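Local coordinates for protein phospholipase C-beta (PLC-beta) (Sepia officinalis, PDB 3QR0) that belongs to the phospholipase C-beta family, multidomain proteins that join a PH domain, EF-hand-like helices, a calcium-carrying TIM barrel and a C2 domain, at residues A[19-23]-A[24-28]; A[134-137]-A[138-141]. One frame throughout, in Å; residues are numbered along the deposited sequence.

Interaction 1 of 2, residues A[19-23]-A[24-28]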
loop_
_atom_site.group_PDB
_atom_site.type_symbol
_atom_site.label_atom_id
_atom_site.label_comp_id
_atom_site.label_asym_id
_atom_site.label_seq_id
_atom_site.Cartn_x
_atom_site.Cartn_y
_atom_site.Cartn_z
ATOM N N PRO A 19 -3.525 5.234 25.148
ATOM C CA PRO A 19 -3.894 5.789 26.452
ATOM C C PRO A 19 -4.282 4.710 27.455
ATOM O O PRO A 19 -4.861 3.693 27.068
ATOM C CB PRO A 19 -5.119 6.658 26.136
ATOM C CG PRO A 19 -5.022 6.957 24.695
ATOM C CD PRO A 19 -4.365 5.779 24.067
ATOM N N GLU A 20 -3.976 4.940 28.731
ATOM C CA GLU A 20 -4.367 4.007 29.791
ATOM C C GLU A 20 -5.868 3.678 29.753
ATOM O O GLU A 20 -6.263 2.557 30.070
ATOM C CB GLU A 20 -3.977 4.552 31.173
ATOM C CG GLU A 20 -2.547 4.221 31.585
ATOM C CD GLU A 20 -2.375 2.758 31.971
ATOM O OE1 GLU A 20 -3.020 2.318 32.951
ATOM O OE2 GLU A 20 -1.594 2.052 31.298
ATOM N N GLN A 21 -6.685 4.653 29.355
ATOM C CA GLN A 21 -8.132 4.469 29.218
ATOM C C GLN A 21 -8.488 3.314 28.278
ATOM O O GLN A 21 -9.379 2.527 28.585
ATOM C CB GLN A 21 -8.788 5.757 28.711
ATOM C CG GLN A 21 -10.316 5.699 28.609
ATOM C CD GLN A 21 -10.912 6.947 27.976
ATOM O OE1 GLN A 21 -10.305 8.017 27.996
ATOM N NE2 GLN A 21 -12.110 6.813 27.407
ATOM N N LEU A 22 -7.796 3.220 27.140
ATOM C CA LEU A 22 -8.063 2.158 26.165
ATOM C C LEU A 22 -7.453 0.822 26.582
ATOM O O LEU A 22 -7.968 -0.234 26.210
ATOM C CB LEU A 22 -7.562 2.525 24.760
ATOM C CG LEU A 22 -8.029 3.832 24.098
ATOM C CD1 LEU A 22 -8.268 3.606 22.612
ATOM C CD2 LEU A 22 -9.268 4.433 24.759
ATOM N N ILE A 23 -6.358 0.875 27.337
ATOM C CA ILE A 23 -5.718 -0.325 27.877
ATOM C C ILE A 23 -6.607 -0.978 28.937
ATOM O O ILE A 23 -6.791 -2.197 28.942
ATOM C CB ILE A 23 -4.325 0.008 28.472
ATOM C CG1 ILE A 23 -3.358 0.389 27.346
ATOM C CG2 ILE A 23 -3.764 -1.172 29.264
ATOM C CD1 ILE A 23 -1.995 0.818 27.829
ATOM N N LYS A 24 -7.149 -0.154 29.832
ATOM C CA LYS A 24 -8.137 -0.597 30.808
ATOM C C LYS A 24 -9.419 -1.032 30.091
ATOM O O LYS A 24 -9.963 -2.101 30.362
ATOM C CB LYS A 24 -8.443 0.536 31.791
ATOM C CG LYS A 24 -9.687 0.334 32.636
ATOM C CD LYS A 24 -9.958 1.542 33.518
ATOM C CE LYS A 24 -10.663 2.667 32.771
ATOM N NZ LYS A 24 -12.059 2.324 32.409
ATOM N N GLY A 25 -9.897 -0.180 29.190
ATOM C CA GLY A 25 -11.030 -0.509 28.340
ATOM C C GLY A 25 -12.277 0.259 28.700
ATOM O O GLY A 25 -12.379 0.825 29.786
ATOM N N ASP A 26 -13.224 0.274 27.771
ATOM C CA ASP A 26 -14.503 0.931 27.972
ATOM C C ASP A 26 -15.643 -0.043 27.663
ATOM O O ASP A 26 -15.465 -1.025 26.934
ATOM C CB ASP A 26 -14.603 2.191 27.099
ATOM C CG ASP A 26 -13.981 3.420 27.760
ATOM O OD1 ASP A 26 -14.300 3.700 28.937
ATOM O OD2 ASP A 26 -13.187 4.117 27.097
ATOM N N LYS A 27 -16.801 0.235 28.246
ATOM C CA LYS A 27 -17.984 -0.591 28.066
ATOM C C LYS A 27 -18.710 -0.162 26.797
ATOM O O LYS A 27 -18.875 1.031 26.541
ATOM C CB LYS A 27 -18.902 -0.475 29.287
ATOM C CG LYS A 27 -18.220 -0.881 30.595
ATOM C CD LYS A 27 -18.886 -0.285 31.839
ATOM C CE LYS A 27 -19.880 -1.232 32.486
ATOM N NZ LYS A 27 -20.116 -0.894 33.921
ATOM N N PHE A 28 -19.106 -1.141 25.989
ATOM C CA PHE A 28 -19.884 -0.895 24.776
ATOM C C PHE A 28 -20.982 -1.931 24.663
ATOM O O PHE A 28 -20.831 -3.048 25.151
ATOM C CB PHE A 28 -19.018 -1.028 23.523
ATOM C CG PHE A 28 -17.970 0.038 23.368
ATOM C CD1 PHE A 28 -18.202 1.145 22.559
ATOM C CD2 PHE A 28 -16.732 -0.092 23.983
ATOM C CE1 PHE A 28 -17.229 2.122 22.388
ATOM C CE2 PHE A 28 -15.749 0.881 23.821
ATOM C CZ PHE A 28 -16.001 1.993 23.021
#
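Gln-21 and Asp-26 reach for one another across the turn where a single-turn helix gives way to the first strand of the PH-domain sheet. The amide nitrogen NE2 of Gln-21 lies 2.9 Å from OD2 of Asp-26, with an N-H...O angle of 167°. The carboxylate oxygen offers its syn lone pair, and it sits close to the plane of the amide although the two flat groups are turned 80° apart. Gln-21 spans the gap by staying stretched out: CG lies opposite the backbone N (chi1 -177°) and the chain remains extended beyond it.

The backbone bonds the same turn directly. Gly-25 N donates to Gln-21 O at 2.8 Å, and one residue earlier Lys-24 N donates to Glu-20 O at 2.9 Å, closing the last turn of a helix whose N-cap is Pro-19. Gly-25, with no side chain, leaves helical geometry with positive phi and lets the chain swing out into strand 26-31. Lys-24 then folds over the exit, bending at chi3 and chi4 so that its NZ donates to Gly-25 O at 3.0 Å.

Farther out, Trp-133 of helix 127-141 donates its NE1 to the same Asp-26 OD2 and meets the ring of Phe-28 edge to face, while Arg-44 NE binds Ile-23 O. Leu-22, Asp-26 and Phe-28 make backbone bonds to Val-45, Leu-43 and Ile-41 of the neighbouring strand.

Asp-26 OD2 thus takes two N-H donors, from a glutamine and a tryptophan, both formally neutral. Its negative charge is probably eased by these two N-H dipoles, and the two bonds together limit how the carboxylate can rotate.

Interaction 2 of 2, residues A[134-137]-A[138-141]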
loop_
_atom_site.group_PDB
_atom_site.type_symbol
_atom_site.label_atom_id
_atom_site.label_comp_id
_atom_site.label_asym_id
_atom_site.label_seq_id
_atom_site.Cartn_x
_atom_site.Cartn_y
_atom_site.Cartn_z
ATOM N N SER A 134 -12.588 6.191 18.249
ATOM C CA SER A 134 -12.522 6.324 16.797
ATOM C C SER A 134 -11.211 6.962 16.340
ATOM O O SER A 134 -10.586 6.489 15.393
ATOM C CB SER A 134 -13.705 7.144 16.278
ATOM O OG SER A 134 -13.818 7.010 14.870
ATOM N N GLU A 135 -10.794 8.028 17.020
ATOM C CA GLU A 135 -9.549 8.711 16.672
ATOM C C GLU A 135 -8.321 7.864 16.991
ATOM O O GLU A 135 -7.384 7.808 16.202
ATOM C CB GLU A 135 -9.452 10.059 17.382
ATOM C CG GLU A 135 -10.477 11.053 16.876
ATOM C CD GLU A 135 -10.462 12.359 17.637
ATOM O OE1 GLU A 135 -10.376 12.329 18.887
ATOM O OE2 GLU A 135 -10.555 13.421 16.981
ATOM N N GLU A 136 -8.335 7.203 18.141
ATOM C CA GLU A 136 -7.184 6.412 18.573
ATOM C C GLU A 136 -7.000 5.168 17.716
ATOM O O GLU A 136 -5.906 4.922 17.207
ATOM C CB GLU A 136 -7.312 6.025 20.051
ATOM C CG GLU A 136 -7.092 7.185 21.020
ATOM C CD GLU A 136 -5.702 7.796 20.929
ATOM O OE1 GLU A 136 -4.719 7.046 20.741
ATOM O OE2 GLU A 136 -5.594 9.038 21.057
ATOM N N VAL A 137 -8.071 4.395 17.550
ATOM C CA VAL A 137 -7.998 3.144 16.796
ATOM C C VAL A 137 -7.631 3.383 15.328
ATOM O O VAL A 137 -6.850 2.623 14.757
ATOM C CB VAL A 137 -9.308 2.342 16.900
ATOM C CG1 VAL A 137 -9.282 1.139 15.963
ATOM C CG2 VAL A 137 -9.527 1.894 18.333
ATOM N N PHE A 138 -8.179 4.438 14.725
ATOM C CA PHE A 138 -7.824 4.771 13.352
ATOM C C PHE A 138 -6.315 5.028 13.241
ATOM O O PHE A 138 -5.661 4.494 12.346
ATOM C CB PHE A 138 -8.602 5.985 12.838
ATOM C CG PHE A 138 -8.432 6.220 11.362
ATOM C CD1 PHE A 138 -9.275 5.599 10.448
ATOM C CD2 PHE A 138 -7.415 7.036 10.886
ATOM C CE1 PHE A 138 -9.113 5.792 9.072
ATOM C CE2 PHE A 138 -7.242 7.238 9.512
ATOM C CZ PHE A 138 -8.101 6.614 8.604
ATOM N N SER A 139 -5.770 5.827 14.158
ATOM C CA SER A 139 -4.341 6.132 14.136
ATOM C C SER A 139 -3.483 4.865 14.268
ATOM O O SER A 139 -2.435 4.781 13.641
ATOM C CB SER A 139 -3.959 7.184 15.197
ATOM O OG SER A 139 -3.973 6.642 16.506
ATOM N N TYR A 140 -3.933 3.874 15.043
ATOM C CA TYR A 140 -3.170 2.625 15.198
ATOM C C TYR A 140 -3.229 1.763 13.945
ATOM O O TYR A 140 -2.248 1.106 13.608
ATOM C CB TYR A 140 -3.652 1.765 16.381
ATOM C CG TYR A 140 -3.863 2.489 17.685
ATOM C CD1 TYR A 140 -3.043 3.547 18.080
ATOM C CD2 TYR A 140 -4.867 2.088 18.549
ATOM C CE1 TYR A 140 -3.262 4.206 19.297
ATOM C CE2 TYR A 140 -5.087 2.726 19.751
ATOM C CZ TYR A 140 -4.289 3.779 20.123
ATOM O OH TYR A 140 -4.542 4.399 21.328
ATOM N N ALA A 141 -4.385 1.754 13.280
ATOM C CA ALA A 141 -4.582 0.973 12.063
ATOM C C ALA A 141 -3.786 1.529 10.896
ATOM O O ALA A 141 -3.415 0.774 9.998
ATOM C CB ALA A 141 -6.070 0.908 11.689
HETATM O O HOH W 1 -2.839 8.210 19.120
#
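Glu-136 and Tyr-140 meet one turn apart on helix 127-141, the C-terminal alpha-helix that packs against the beta-sheet in the PH-domain fold. The backbone bonds are those of a regular alpha-helix, from Phe-138 N to Ser-134 O through to Ala-141 N to Val-137 O, the latter 3.0 Å long.

Side-chain polar contacts gather on the face of the helix that carries Glu-136. The hydroxyl of Ser-139 turns back on its own helix, chi1 74° placing OG 2.7 Å from Glu-136 O. That carbonyl also accepts from Tyr-140 N, so two donors grip one oxygen. Glu-136 bends at chi2 (-62°), and its OE1 takes a weak bond from Tyr-140 OH at 2.7 Å. A water donates to both OE1 of Glu-136 and, at 3.3 Å, OG of Ser-139, linking the two side chains.

Among the contacts of the rings, Glu-136 CB packs against the phenol end of Tyr-140. On another flank of the helix Phe-138 stacks with Tyr-142 and makes a cation-pi contact with Lys-406, joining the PH domain to the TIM-barrel portion of the chain. The tyrosine ring itself lies against the helix backbone: Glu-136 O stands 3.1 Å above the ring plane, over its centre.

How the interactions relate
Interactions 1 and 2 come from opposite ends of the PH-domain sequence, yet their centres are only about 13 Å apart and they touch directly. Pro-19 CD lies 3.1 Å from Tyr-140 OH and 3.6 Å from Glu-136 OE1, so the residue before the short helix rests on the polar pair of the long one. Next to it, Leu-22 CD1 packs 3.6 Å from Glu-136 CB. Trp-133, one turn before Val-137, belongs to the same helix 127-141 as interaction 2. Neither contact includes a calcium ligand; Asn-339, Glu-368, Asp-370 and Glu-417 hold that ion in the TIM barrel.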